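Local coordinates for protein CT_858 (Chlamydia trachomatis, PDB 3DOR) that is a secreted chlamydial protease known as CPAF and probably cleaves proteins as a serine-type endopeptidase, at residues V20-K25 with C510-S515; D71-V76 with A490-F495; L382-N387 with L396-N401; L409-Y414 with F440-I445. All coordinates share one frame; numbering follows the deposited sequence.

In the fold
Contacts 1 and 2 lie side by side, their centres about 9 Å apart, and touch through Ser-511, Thr-513, Asp-71 and His-73. Contacts 3 and 4 form a second pair, with centres about 12 Å apart, on and beside helix 409-428. The two pairs are separated by about 25 to 31 Å between centres. Contacts 1, 2 and 4 all reach one antiparallel sheet, which includes strands 75-78, 361-368, 444-445 and 507-518. Along the chain contact 1 encloses contact 2, which encloses contacts 3 and 4 in series. The outer pair therefore ties the N-terminal helical part to the S41 peptidase region, whereas contacts 3 and 4 are local to that region.

Contact 1 of 4, residues V20-K25 with C510-S515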
loop_
_atom_site.group_PDB
_atom_site.type_symbol
_atom_site.label_atom_id
_atom_site.label_comp_id
_atom_site.label_asym_id
_atom_site.label_seq_id
_atom_site.Cartn_x
_atom_site.Cartn_y
_atom_site.Cartn_z
ATOM N N VAL B 20 13.587 5.754 14.152
ATOM C CA VAL B 20 12.275 5.353 14.622
ATOM C C VAL B 20 11.839 3.945 14.225
ATOM O O VAL B 20 11.090 3.299 14.959
ATOM C CB VAL B 20 11.218 6.381 14.146
ATOM C CG1 VAL B 20 9.821 5.866 14.400
ATOM C CG2 VAL B 20 11.431 7.695 14.877
ATOM N N LYS B 21 12.307 3.466 13.079
ATOM C CA LYS B 21 11.916 2.140 12.618
ATOM C C LYS B 21 13.008 1.284 11.969
ATOM O O LYS B 21 12.727 0.533 11.038
ATOM C CB LYS B 21 10.751 2.263 11.633
ATOM C CG LYS B 21 9.389 2.069 12.242
ATOM C CD LYS B 21 9.228 0.671 12.803
ATOM C CE LYS B 21 7.807 0.165 12.604
ATOM N NZ LYS B 21 7.523 -0.148 11.157
ATOM N N TYR B 22 14.247 1.397 12.430
ATOM C CA TYR B 22 15.305 0.573 11.855
ATOM C C TYR B 22 15.938 -0.220 12.982
ATOM O O TYR B 22 16.860 0.247 13.658
ATOM C CB TYR B 22 16.346 1.432 11.153
ATOM C CG TYR B 22 17.361 0.606 10.403
ATOM C CD1 TYR B 22 17.000 -0.117 9.263
ATOM C CD2 TYR B 22 18.671 0.505 10.860
ATOM C CE1 TYR B 22 17.922 -0.921 8.601
ATOM C CE2 TYR B 22 19.597 -0.292 10.213
ATOM C CZ TYR B 22 19.221 -1.006 9.088
ATOM O OH TYR B 22 20.134 -1.840 8.490
ATOM N N ALA B 23 15.421 -1.429 13.183
ATOM C CA ALA B 23 15.872 -2.305 14.257
ATOM C C ALA B 23 17.352 -2.647 14.306
ATOM O O ALA B 23 17.925 -2.726 15.384
ATOM C CB ALA B 23 15.048 -3.593 14.254
ATOM N N PRO B 24 17.989 -2.868 13.150
ATOM C CA PRO B 24 19.420 -3.209 13.188
ATOM C C PRO B 24 20.411 -2.079 13.457
ATOM O O PRO B 24 21.622 -2.280 13.365
ATOM C CB PRO B 24 19.659 -3.889 11.837
ATOM C CG PRO B 24 18.605 -3.340 10.970
ATOM C CD PRO B 24 17.396 -3.161 11.836
ATOM N N LYS B 25 19.897 -0.904 13.802
ATOM C CA LYS B 25 20.741 0.259 14.086
ATOM C C LYS B 25 21.878 -0.048 15.077
ATOM O O LYS B 25 23.053 0.180 14.781
ATOM C CB LYS B 25 19.867 1.410 14.612
ATOM C CG LYS B 25 20.617 2.639 15.102
ATOM C CD LYS B 25 19.694 3.859 15.128
ATOM C CE LYS B 25 19.960 4.767 16.330
ATOM N NZ LYS B 25 21.366 5.236 16.449
ATOM N N CYS B 510 11.645 3.033 -0.087
ATOM C CA CYS B 510 12.831 2.828 0.705
ATOM C C CYS B 510 12.442 1.650 1.569
ATOM O O CYS B 510 11.520 1.752 2.373
ATOM C CB CYS B 510 13.155 4.021 1.593
ATOM S SG CYS B 510 14.568 3.657 2.652
ATOM N N SER B 511 13.104 0.517 1.373
ATOM C CA SER B 511 12.801 -0.654 2.179
ATOM C C SER B 511 13.748 -0.604 3.367
ATOM O O SER B 511 14.910 -0.217 3.224
ATOM C CB SER B 511 13.006 -1.938 1.371
ATOM O OG SER B 511 14.323 -2.014 0.858
ATOM N N LEU B 512 13.233 -0.965 4.539
ATOM C CA LEU B 512 14.011 -0.959 5.771
ATOM C C LEU B 512 13.750 -2.251 6.539
ATOM O O LEU B 512 12.888 -3.043 6.159
ATOM C CB LEU B 512 13.629 0.257 6.626
ATOM C CG LEU B 512 14.002 1.612 6.005
ATOM C CD1 LEU B 512 13.382 2.748 6.809
ATOM C CD2 LEU B 512 15.529 1.751 5.947
ATOM N N THR B 513 14.491 -2.444 7.626
ATOM C CA THR B 513 14.390 -3.648 8.448
ATOM C C THR B 513 13.796 -3.335 9.811
ATOM O O THR B 513 14.325 -2.500 10.549
ATOM C CB THR B 513 15.783 -4.271 8.605
ATOM O OG1 THR B 513 16.338 -4.453 7.298
ATOM C CG2 THR B 513 15.718 -5.623 9.331
ATOM N N GLY B 514 12.701 -4.017 10.144
ATOM C CA GLY B 514 12.019 -3.770 11.401
ATOM C C GLY B 514 12.303 -4.691 12.569
ATOM O O GLY B 514 11.643 -4.587 13.608
ATOM N N SER B 515 13.270 -5.591 12.423
ATOM C CA SER B 515 13.598 -6.498 13.516
ATOM C C SER B 515 14.976 -7.118 13.354
ATOM O O SER B 515 15.593 -7.018 12.296
ATOM C CB SER B 515 12.578 -7.627 13.582
ATOM O OG SER B 515 12.798 -8.519 12.505
#
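Leu-512, on strand 507-518, meets the Tyr-22 ring obliquely, its CD2 lying 4.1 Å from Tyr-22 CD1. The next residue, Thr-513, does most of the holding. Its carbonyl oxygen accepts the backbone hydrogen bond from Ala-23 N, with 3.0 Å between Ala-23 N and Thr-513 O. The bond is bent, with 142° at the hydrogen, and the same oxygen also receives a CA-H...O contact from Tyr-22 CA. The side chain of Thr-513 runs past Pro-24, bringing Thr-513 CB to 3.8 Å from Pro-24 CG. Pro-24 CG in turn rests over one face of the Tyr-22 ring, toward its rim. With Tyr-22 CG anti to the backbone N (chi1 -173°), the ring swings obliquely across Thr-513. Both hydroxyls, Tyr-22 OH and Thr-513 OG1, bond to Asp-71 OD2. At Gly-514 the backbone passes against the methyl of Ala-23, where Ala-23 CB is 3.4 Å from Gly-514 C. The methyl comes nearer still to Ser-515, with Ala-23 CB 3.2 Å from Ser-515 N, a tight approach, while the serine hydroxyl turns to His-366 and Phe-495 N. Residues Tyr-22 to Lys-25 form a type I beta turn joining helix 2-20 to helix 25-32, with Pro-24 as N-cap of the second helix. The arrangement is that of an interhelical turn packed on a beta strand, here one belonging to the antiparallel sheet of the S41 region.

Contact 2 of 4, residues D71-V76 with A490-F495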
loop_
_atom_site.group_PDB
_atom_site.type_symbol
_atom_site.label_atom_id
_atom_site.label_comp_id
_atom_site.label_asym_id
_atom_site.label_seq_id
_atom_site.Cartn_x
_atom_site.Cartn_y
_atom_site.Cartn_z
ATOM N N ASP B 71 22.932 -3.580 4.575
ATOM C CA ASP B 71 21.733 -4.368 4.881
ATOM C C ASP B 71 21.107 -4.792 3.554
ATOM O O ASP B 71 20.578 -3.952 2.825
ATOM C CB ASP B 71 20.736 -3.496 5.658
ATOM C CG ASP B 71 19.509 -4.269 6.142
ATOM O OD1 ASP B 71 19.078 -5.224 5.464
ATOM O OD2 ASP B 71 18.957 -3.893 7.202
ATOM N N PHE B 72 21.151 -6.081 3.227
ATOM C CA PHE B 72 20.574 -6.507 1.954
ATOM C C PHE B 72 19.100 -6.148 1.840
ATOM O O PHE B 72 18.572 -6.054 0.736
ATOM C CB PHE B 72 20.773 -8.005 1.720
ATOM C CG PHE B 72 22.214 -8.412 1.648
ATOM C CD1 PHE B 72 22.823 -9.047 2.725
ATOM C CD2 PHE B 72 22.971 -8.132 0.521
ATOM C CE1 PHE B 72 24.178 -9.399 2.680
ATOM C CE2 PHE B 72 24.322 -8.481 0.464
ATOM C CZ PHE B 72 24.924 -9.114 1.548
ATOM N N HIS B 73 18.445 -5.941 2.979
ATOM C CA HIS B 73 17.036 -5.559 3.006
ATOM C C HIS B 73 16.849 -4.039 2.831
ATOM O O HIS B 73 15.846 -3.594 2.270
ATOM C CB HIS B 73 16.390 -5.961 4.341
ATOM C CG HIS B 73 15.854 -7.360 4.384
ATOM N ND1 HIS B 73 15.283 -7.977 3.289
ATOM C CD2 HIS B 73 15.694 -8.220 5.421
ATOM C CE1 HIS B 73 14.791 -9.149 3.651
ATOM N NE2 HIS B 73 15.027 -9.321 4.942
ATOM N N ALA B 74 17.796 -3.241 3.322
ATOM C CA ALA B 74 17.677 -1.782 3.236
ATOM C C ALA B 74 18.141 -1.175 1.911
ATOM O O ALA B 74 19.280 -1.371 1.490
ATOM C CB ALA B 74 18.424 -1.129 4.405
ATOM N N GLY B 75 17.254 -0.424 1.260
ATOM C CA GLY B 75 17.607 0.183 -0.015
ATOM C C GLY B 75 16.569 1.148 -0.569
ATOM O O GLY B 75 15.404 1.116 -0.180
ATOM N N VAL B 76 16.993 2.009 -1.488
ATOM C CA VAL B 76 16.095 2.983 -2.094
ATOM C C VAL B 76 15.952 2.743 -3.590
ATOM O O VAL B 76 16.939 2.492 -4.276
ATOM C CB VAL B 76 16.624 4.427 -1.921
ATOM C CG1 VAL B 76 15.559 5.429 -2.360
ATOM C CG2 VAL B 76 17.046 4.671 -0.484
ATOM N N ALA B 490 23.630 -15.103 3.047
ATOM C CA ALA B 490 23.834 -13.653 3.065
ATOM C C ALA B 490 23.688 -12.935 4.399
ATOM O O ALA B 490 24.526 -12.109 4.759
ATOM C CB ALA B 490 22.926 -12.997 2.043
ATOM N N GLY B 491 22.613 -13.217 5.118
ATOM C CA GLY B 491 22.415 -12.565 6.392
ATOM C C GLY B 491 21.493 -11.360 6.374
ATOM O O GLY B 491 21.884 -10.256 6.771
ATOM N N ALA B 492 20.281 -11.544 5.862
ATOM C CA ALA B 492 19.286 -10.470 5.881
ATOM C C ALA B 492 18.439 -10.949 7.061
ATOM O O ALA B 492 17.380 -11.554 6.881
ATOM C CB ALA B 492 18.474 -10.462 4.587
ATOM N N GLY B 493 18.948 -10.702 8.268
ATOM C CA GLY B 493 18.306 -11.175 9.484
ATOM C C GLY B 493 17.227 -10.384 10.187
ATOM O O GLY B 493 17.312 -10.162 11.399
ATOM N N GLY B 494 16.203 -9.978 9.444
ATOM C CA GLY B 494 15.099 -9.226 10.018
ATOM C C GLY B 494 14.012 -9.124 8.965
ATOM O O GLY B 494 14.285 -9.358 7.785
ATOM N N PHE B 495 12.787 -8.781 9.357
ATOM C CA PHE B 495 11.727 -8.677 8.366
ATOM C C PHE B 495 11.777 -7.312 7.701
ATOM O O PHE B 495 12.159 -6.324 8.335
ATOM C CB PHE B 495 10.349 -8.933 9.012
ATOM C CG PHE B 495 9.798 -7.768 9.811
ATOM C CD1 PHE B 495 9.179 -6.695 9.175
ATOM C CD2 PHE B 495 9.859 -7.771 11.201
ATOM C CE1 PHE B 495 8.625 -5.642 9.914
ATOM C CE2 PHE B 495 9.306 -6.720 11.955
ATOM C CZ PHE B 495 8.690 -5.657 11.309
HETATM O O HOH W 1 21.373 -7.687 5.547
#
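An Asx turn at Asp-71 presents Phe-72 and His-73 to the glycine-rich loop 490-495, which leads into strand 496-499 of the S41 region. His-73 also touches Ser-467, a neighbourhood consistent with the active centre of a serine-type peptidase. In the turn, Asp-71 OD1 accepts from His-73 N at 2.7 Å. The donor approaches on the anti side of the carboxylate, 27° out of its plane. Across the contact, the methyl of Ala-492 sits over one face of the imidazole, with Ala-492 CB 3.8 Å from the centroid of the His-73 ring in a CH-pi contact only 18° off the normal. Gly-494 O lies instead at the edge of that ring, and its distance to His-73 NE2 is 2.9 Å. The loop thus meets the imidazole both on a face and at an edge. Phe-72 takes the other end of the loop: its CE1 is 3.9 Å from Ala-490 CB. Helix 140-150 and the edge-to-face partner Phe-466 flank this phenyl group further. Asp-470 fixes the loop by accepting from Gly-491 N and Ala-492 N. Between the two backbones, water 1 accepts a hydrogen bond from Phe-72 N at 2.8 Å and lies 2.9 Å from Gly-491 O.

Contact 3 of 4, residues L382-N387 with L396-N401; sequences LTLLEN and LALGDN
Leu-384 and Leu-385 reach across to Ala-397 and Leu-398 by purely apolar contacts. The methyl of Ala-397 receives both leucines: Leu-384 CD2 comes to 3.7 Å from Ala-397 CB, and Leu-385 CD2 comes to 4.0 Å from the same Ala-397 CB. Although adjacent in sequence, the two leucines get there by different first torsions. Leu-384 has CG anti to its backbone N (chi1 -164°), whereas in Leu-385 CG stands anti to the carbonyl carbon (chi1 -52°), which carries a side chain rooted at an angle to the contact back toward it. The second apolar group is the leucine pair. Leu-385 and Leu-398 run across each other at about a right angle, so that a single methyl, Leu-385 CD2, is set against the branched end of the partner, 4.0 Å from Leu-398 CG. Leu-384 CD1 adds a more distant touch, 4.5 Å from Leu-398 CD2.

Two consecutive helices, 372-384 and 391-398, joined by a short linker, meet here at their C-terminal ends. Helix 409-428 packs against both, Leu-415 touching Leu-385 and Leu-398. Leu-385 is consequently buried, while Leu-384 remains exposed to solvent at the margin.

Other neighbours add to the apolar contacts of the same side chains. Val-388, in the linker between the two helices, touches Ala-397, and Val-407, just ahead of helix 409-428, touches Leu-398. Lys-416 of helix 409-428 also lies against Leu-385.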
loop_
_atom_site.group_PDB
_atom_site.type_symbol
_atom_site.label_atom_id
_atom_site.label_comp_id
_atom_site.label_asym_id
_atom_site.label_seq_id
_atom_site.Cartn_x
_atom_site.Cartn_y
_atom_site.Cartn_z
ATOM N N LEU B 382 -5.610 -9.746 19.343
ATOM C CA LEU B 382 -6.328 -10.091 20.559
ATOM C C LEU B 382 -7.844 -9.985 20.419
ATOM O O LEU B 382 -8.559 -10.868 20.874
ATOM C CB LEU B 382 -5.827 -9.244 21.734
ATOM C CG LEU B 382 -4.441 -9.657 22.264
ATOM C CD1 LEU B 382 -3.875 -8.578 23.179
ATOM C CD2 LEU B 382 -4.549 -10.981 23.009
ATOM N N THR B 383 -8.345 -8.930 19.784
ATOM C CA THR B 383 -9.792 -8.825 19.634
ATOM C C THR B 383 -10.261 -9.915 18.672
ATOM O O THR B 383 -11.301 -10.531 18.877
ATOM C CB THR B 383 -10.229 -7.438 19.101
ATOM O OG1 THR B 383 -9.820 -7.288 17.739
ATOM C CG2 THR B 383 -9.610 -6.336 19.927
ATOM N N LEU B 384 -9.467 -10.171 17.639
ATOM C CA LEU B 384 -9.804 -11.188 16.648
ATOM C C LEU B 384 -9.972 -12.583 17.264
ATOM O O LEU B 384 -10.877 -13.330 16.900
ATOM C CB LEU B 384 -8.707 -11.241 15.579
ATOM C CG LEU B 384 -8.972 -11.935 14.242
ATOM C CD1 LEU B 384 -7.685 -11.937 13.438
ATOM C CD2 LEU B 384 -9.445 -13.359 14.441
ATOM N N LEU B 385 -9.096 -12.930 18.199
ATOM C CA LEU B 385 -9.128 -14.250 18.817
ATOM C C LEU B 385 -9.703 -14.243 20.217
ATOM O O LEU B 385 -9.601 -15.230 20.943
ATOM C CB LEU B 385 -7.712 -14.826 18.857
ATOM C CG LEU B 385 -6.990 -14.806 17.507
ATOM C CD1 LEU B 385 -5.522 -15.193 17.691
ATOM C CD2 LEU B 385 -7.711 -15.753 16.543
ATOM N N GLU B 386 -10.308 -13.127 20.590
ATOM C CA GLU B 386 -10.889 -12.972 21.912
ATOM C C GLU B 386 -11.636 -14.210 22.417
ATOM O O GLU B 386 -11.342 -14.711 23.504
ATOM C CB GLU B 386 -11.830 -11.769 21.909
ATOM C CG GLU B 386 -12.199 -11.266 23.291
ATOM C CD GLU B 386 -13.087 -10.041 23.235
ATOM O OE1 GLU B 386 -12.708 -9.067 22.546
ATOM O OE2 GLU B 386 -14.161 -10.053 23.879
ATOM N N ASN B 387 -12.579 -14.716 21.626
ATOM C CA ASN B 387 -13.362 -15.871 22.055
ATOM C C ASN B 387 -13.061 -17.206 21.383
ATOM O O ASN B 387 -13.968 -18.015 21.157
ATOM C CB ASN B 387 -14.851 -15.557 21.912
ATOM C CG ASN B 387 -15.282 -14.396 22.783
ATOM O OD1 ASN B 387 -15.818 -13.407 22.292
ATOM N ND2 ASN B 387 -15.041 -14.509 24.088
ATOM N N LEU B 396 -12.051 -21.089 12.071
ATOM C CA LEU B 396 -13.055 -20.130 11.616
ATOM C C LEU B 396 -12.496 -18.706 11.613
ATOM O O LEU B 396 -12.720 -17.932 10.678
ATOM C CB LEU B 396 -14.299 -20.189 12.508
ATOM C CG LEU B 396 -15.358 -19.113 12.233
ATOM C CD1 LEU B 396 -15.708 -19.094 10.747
ATOM C CD2 LEU B 396 -16.601 -19.384 13.071
ATOM N N ALA B 397 -11.759 -18.362 12.660
ATOM C CA ALA B 397 -11.191 -17.026 12.770
ATOM C C ALA B 397 -9.982 -16.768 11.862
ATOM O O ALA B 397 -9.824 -15.674 11.312
ATOM C CB ALA B 397 -10.806 -16.759 14.227
ATOM N N LEU B 398 -9.146 -17.786 11.691
ATOM C CA LEU B 398 -7.922 -17.645 10.912
ATOM C C LEU B 398 -7.890 -18.329 9.554
ATOM O O LEU B 398 -7.080 -17.973 8.697
ATOM C CB LEU B 398 -6.755 -18.152 11.761
ATOM C CG LEU B 398 -6.585 -17.399 13.076
ATOM C CD1 LEU B 398 -5.686 -18.170 14.035
ATOM C CD2 LEU B 398 -6.018 -16.026 12.772
ATOM N N GLY B 399 -8.776 -19.301 9.356
ATOM C CA GLY B 399 -8.799 -20.049 8.109
ATOM C C GLY B 399 -8.200 -21.406 8.434
ATOM O O GLY B 399 -7.599 -21.563 9.499
ATOM N N ASP B 400 -8.357 -22.388 7.550
ATOM C CA ASP B 400 -7.814 -23.715 7.814
ATOM C C ASP B 400 -6.290 -23.703 7.875
ATOM O O ASP B 400 -5.685 -24.556 8.520
ATOM C CB ASP B 400 -8.288 -24.723 6.760
ATOM C CG ASP B 400 -9.789 -25.019 6.858
ATOM O OD1 ASP B 400 -10.372 -24.855 7.954
ATOM O OD2 ASP B 400 -10.379 -25.438 5.838
ATOM N N ASN B 401 -5.669 -22.745 7.200
ATOM C CA ASN B 401 -4.220 -22.632 7.232
ATOM C C ASN B 401 -3.808 -21.220 6.875
ATOM O O ASN B 401 -4.544 -20.503 6.197
ATOM C CB ASN B 401 -3.563 -23.614 6.255
ATOM C CG ASN B 401 -3.875 -23.292 4.809
ATOM O OD1 ASN B 401 -4.626 -24.012 4.154
ATOM N ND2 ASN B 401 -3.309 -22.195 4.306
#

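Contact 4 of 4, residues L409-Y414 with F440-I445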
loop_
_atom_site.group_PDB
_atom_site.type_symbol
_atom_site.label_atom_id
_atom_site.label_comp_id
_atom_site.label_asym_id
_atom_site.label_seq_id
_atom_site.Cartn_x
_atom_site.Cartn_y
_atom_site.Cartn_z
ATOM N N LEU B 409 -5.476 -24.480 17.744
ATOM C CA LEU B 409 -5.808 -23.668 18.904
ATOM C C LEU B 409 -4.425 -23.171 19.350
ATOM O O LEU B 409 -4.266 -22.048 19.827
ATOM C CB LEU B 409 -6.422 -24.530 20.013
ATOM C CG LEU B 409 -7.604 -23.984 20.829
ATOM C CD1 LEU B 409 -7.622 -24.697 22.173
ATOM C CD2 LEU B 409 -7.499 -22.476 21.035
ATOM N N GLN B 410 -3.428 -24.034 19.176
ATOM C CA GLN B 410 -2.046 -23.716 19.528
ATOM C C GLN B 410 -1.616 -22.467 18.771
ATOM O O GLN B 410 -0.952 -21.586 19.316
ATOM C CB GLN B 410 -1.122 -24.886 19.166
ATOM C CG GLN B 410 0.370 -24.602 19.374
ATOM C CD GLN B 410 0.688 -24.071 20.771
ATOM O OE1 GLN B 410 0.373 -22.922 21.108
ATOM N NE2 GLN B 410 1.312 -24.910 21.593
ATOM N N VAL B 411 -2.015 -22.397 17.509
ATOM C CA VAL B 411 -1.694 -21.260 16.670
ATOM C C VAL B 411 -2.409 -20.022 17.201
ATOM O O VAL B 411 -1.799 -18.953 17.324
ATOM C CB VAL B 411 -2.090 -21.540 15.199
ATOM C CG1 VAL B 411 -2.026 -20.268 14.376
ATOM C CG2 VAL B 411 -1.146 -22.595 14.613
ATOM N N ALA B 412 -3.689 -20.168 17.533
ATOM C CA ALA B 412 -4.463 -19.047 18.066
ATOM C C ALA B 412 -3.813 -18.562 19.357
ATOM O O ALA B 412 -3.662 -17.365 19.567
ATOM C CB ALA B 412 -5.914 -19.469 18.324
ATOM N N GLU B 413 -3.412 -19.498 20.213
ATOM C CA GLU B 413 -2.770 -19.143 21.468
ATOM C C GLU B 413 -1.434 -18.442 21.240
ATOM O O GLU B 413 -1.067 -17.552 22.004
ATOM C CB GLU B 413 -2.570 -20.386 22.339
ATOM C CG GLU B 413 -3.877 -20.964 22.875
ATOM C CD GLU B 413 -4.705 -19.919 23.615
ATOM O OE1 GLU B 413 -4.130 -19.206 24.464
ATOM O OE2 GLU B 413 -5.924 -19.804 23.354
ATOM N N TYR B 414 -0.707 -18.842 20.199
ATOM C CA TYR B 414 0.571 -18.202 19.891
ATOM C C TYR B 414 0.315 -16.755 19.498
ATOM O O TYR B 414 1.011 -15.850 19.954
ATOM C CB TYR B 414 1.283 -18.904 18.728
ATOM C CG TYR B 414 2.099 -20.120 19.101
ATOM C CD1 TYR B 414 2.304 -21.139 18.174
ATOM C CD2 TYR B 414 2.705 -20.239 20.358
ATOM C CE1 TYR B 414 3.090 -22.243 18.475
ATOM C CE2 TYR B 414 3.497 -21.344 20.670
ATOM C CZ TYR B 414 3.686 -22.343 19.716
ATOM O OH TYR B 414 4.475 -23.444 19.982
ATOM N N PHE B 440 4.625 -13.745 14.881
ATOM C CA PHE B 440 3.295 -14.335 15.011
ATOM C C PHE B 440 3.162 -15.115 16.312
ATOM O O PHE B 440 2.178 -15.824 16.521
ATOM C CB PHE B 440 2.984 -15.265 13.831
ATOM C CG PHE B 440 2.992 -14.576 12.490
ATOM C CD1 PHE B 440 4.088 -14.684 11.644
ATOM C CD2 PHE B 440 1.908 -13.808 12.086
ATOM C CE1 PHE B 440 4.109 -14.038 10.416
ATOM C CE2 PHE B 440 1.915 -13.154 10.856
ATOM C CZ PHE B 440 3.020 -13.271 10.020
ATOM N N GLY B 441 4.156 -14.981 17.184
ATOM C CA GLY B 441 4.123 -15.691 18.450
ATOM C C GLY B 441 4.497 -17.165 18.375
ATOM O O GLY B 441 4.544 -17.826 19.404
ATOM N N PHE B 442 4.764 -17.685 17.175
ATOM C CA PHE B 442 5.132 -19.097 17.009
ATOM C C PHE B 442 6.490 -19.422 17.637
ATOM O O PHE B 442 7.548 -19.086 17.092
ATOM C CB PHE B 442 5.179 -19.482 15.523
ATOM C CG PHE B 442 3.844 -19.427 14.825
ATOM C CD1 PHE B 442 2.783 -18.708 15.365
ATOM C CD2 PHE B 442 3.669 -20.050 13.588
ATOM C CE1 PHE B 442 1.565 -18.605 14.689
ATOM C CE2 PHE B 442 2.456 -19.952 12.901
ATOM C CZ PHE B 442 1.399 -19.227 13.451
ATOM N N GLU B 443 6.455 -20.088 18.784
ATOM C CA GLU B 443 7.673 -20.467 19.479
ATOM C C GLU B 443 8.363 -21.583 18.723
ATOM O O GLU B 443 9.593 -21.699 18.720
ATOM C CB GLU B 443 7.335 -20.947 20.880
ATOM C CG GLU B 443 6.680 -19.876 21.710
ATOM C CD GLU B 443 7.408 -19.646 23.009
ATOM O OE1 GLU B 443 7.395 -20.566 23.856
ATOM O OE2 GLU B 443 7.997 -18.551 23.176
ATOM N N LYS B 444 7.563 -22.415 18.076
ATOM C CA LYS B 444 8.134 -23.520 17.339
ATOM C C LYS B 444 7.226 -23.965 16.224
ATOM O O LYS B 444 6.031 -23.670 16.212
ATOM C CB LYS B 444 8.411 -24.697 18.282
ATOM C CG LYS B 444 7.192 -25.179 19.048
ATOM C CD LYS B 444 7.550 -26.255 20.072
ATOM C CE LYS B 444 8.454 -25.717 21.165
ATOM N NZ LYS B 444 8.643 -26.698 22.279
ATOM N N ILE B 445 7.827 -24.648 15.264
ATOM C CA ILE B 445 7.092 -25.193 14.152
ATOM C C ILE B 445 6.579 -26.538 14.609
ATOM O O ILE B 445 7.323 -27.342 15.170
ATOM C CB ILE B 445 7.994 -25.368 12.920
ATOM C CG1 ILE B 445 7.973 -24.071 12.107
ATOM C CG2 ILE B 445 7.519 -26.547 12.090
ATOM C CD1 ILE B 445 9.274 -23.724 11.506
#
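Tyr-414 is buried tightly against Gly-441 and Phe-442, where helix 409-428 faces the loop entering strand 444-445. Phe-442 CA makes a CH-pi contact with one face of its ring, 3.9 Å from the Tyr-414 centroid and 21° off the normal. On the opposite face Gln-410 OE1 lies 3.4 Å above the plane of the Tyr-414 ring, enclosing the ring from both sides. The carbonyl O of Tyr-414 takes a nearly straight CA-H...O contact from Gly-441 CA at 3.5 Å. The Phe-442 ring is set obliquely to the tyrosine and reaches Val-411, with Phe-442 CZ 3.7 Å from Val-411 CG1. Toward the partly exposed end, Glu-443 and Lys-444 touch it through side-chain aliphatic carbons and bury little surface. The side chains of Glu-443 and Tyr-414 cross at about a right angle, bringing Glu-443 CG to 3.7 Å from Tyr-414 CE2, while the carboxylate leads away. Lys-444 lays its CG 3.4 Å from Tyr-414 OH. That hydroxyl is hydrogen-bonded to His-446 NE2. With no hydrogen bond between the two segments, cohesion rests on dispersion and weak C-H contacts around one aromatic ring, whose polar end a neighbouring histidine satisfies.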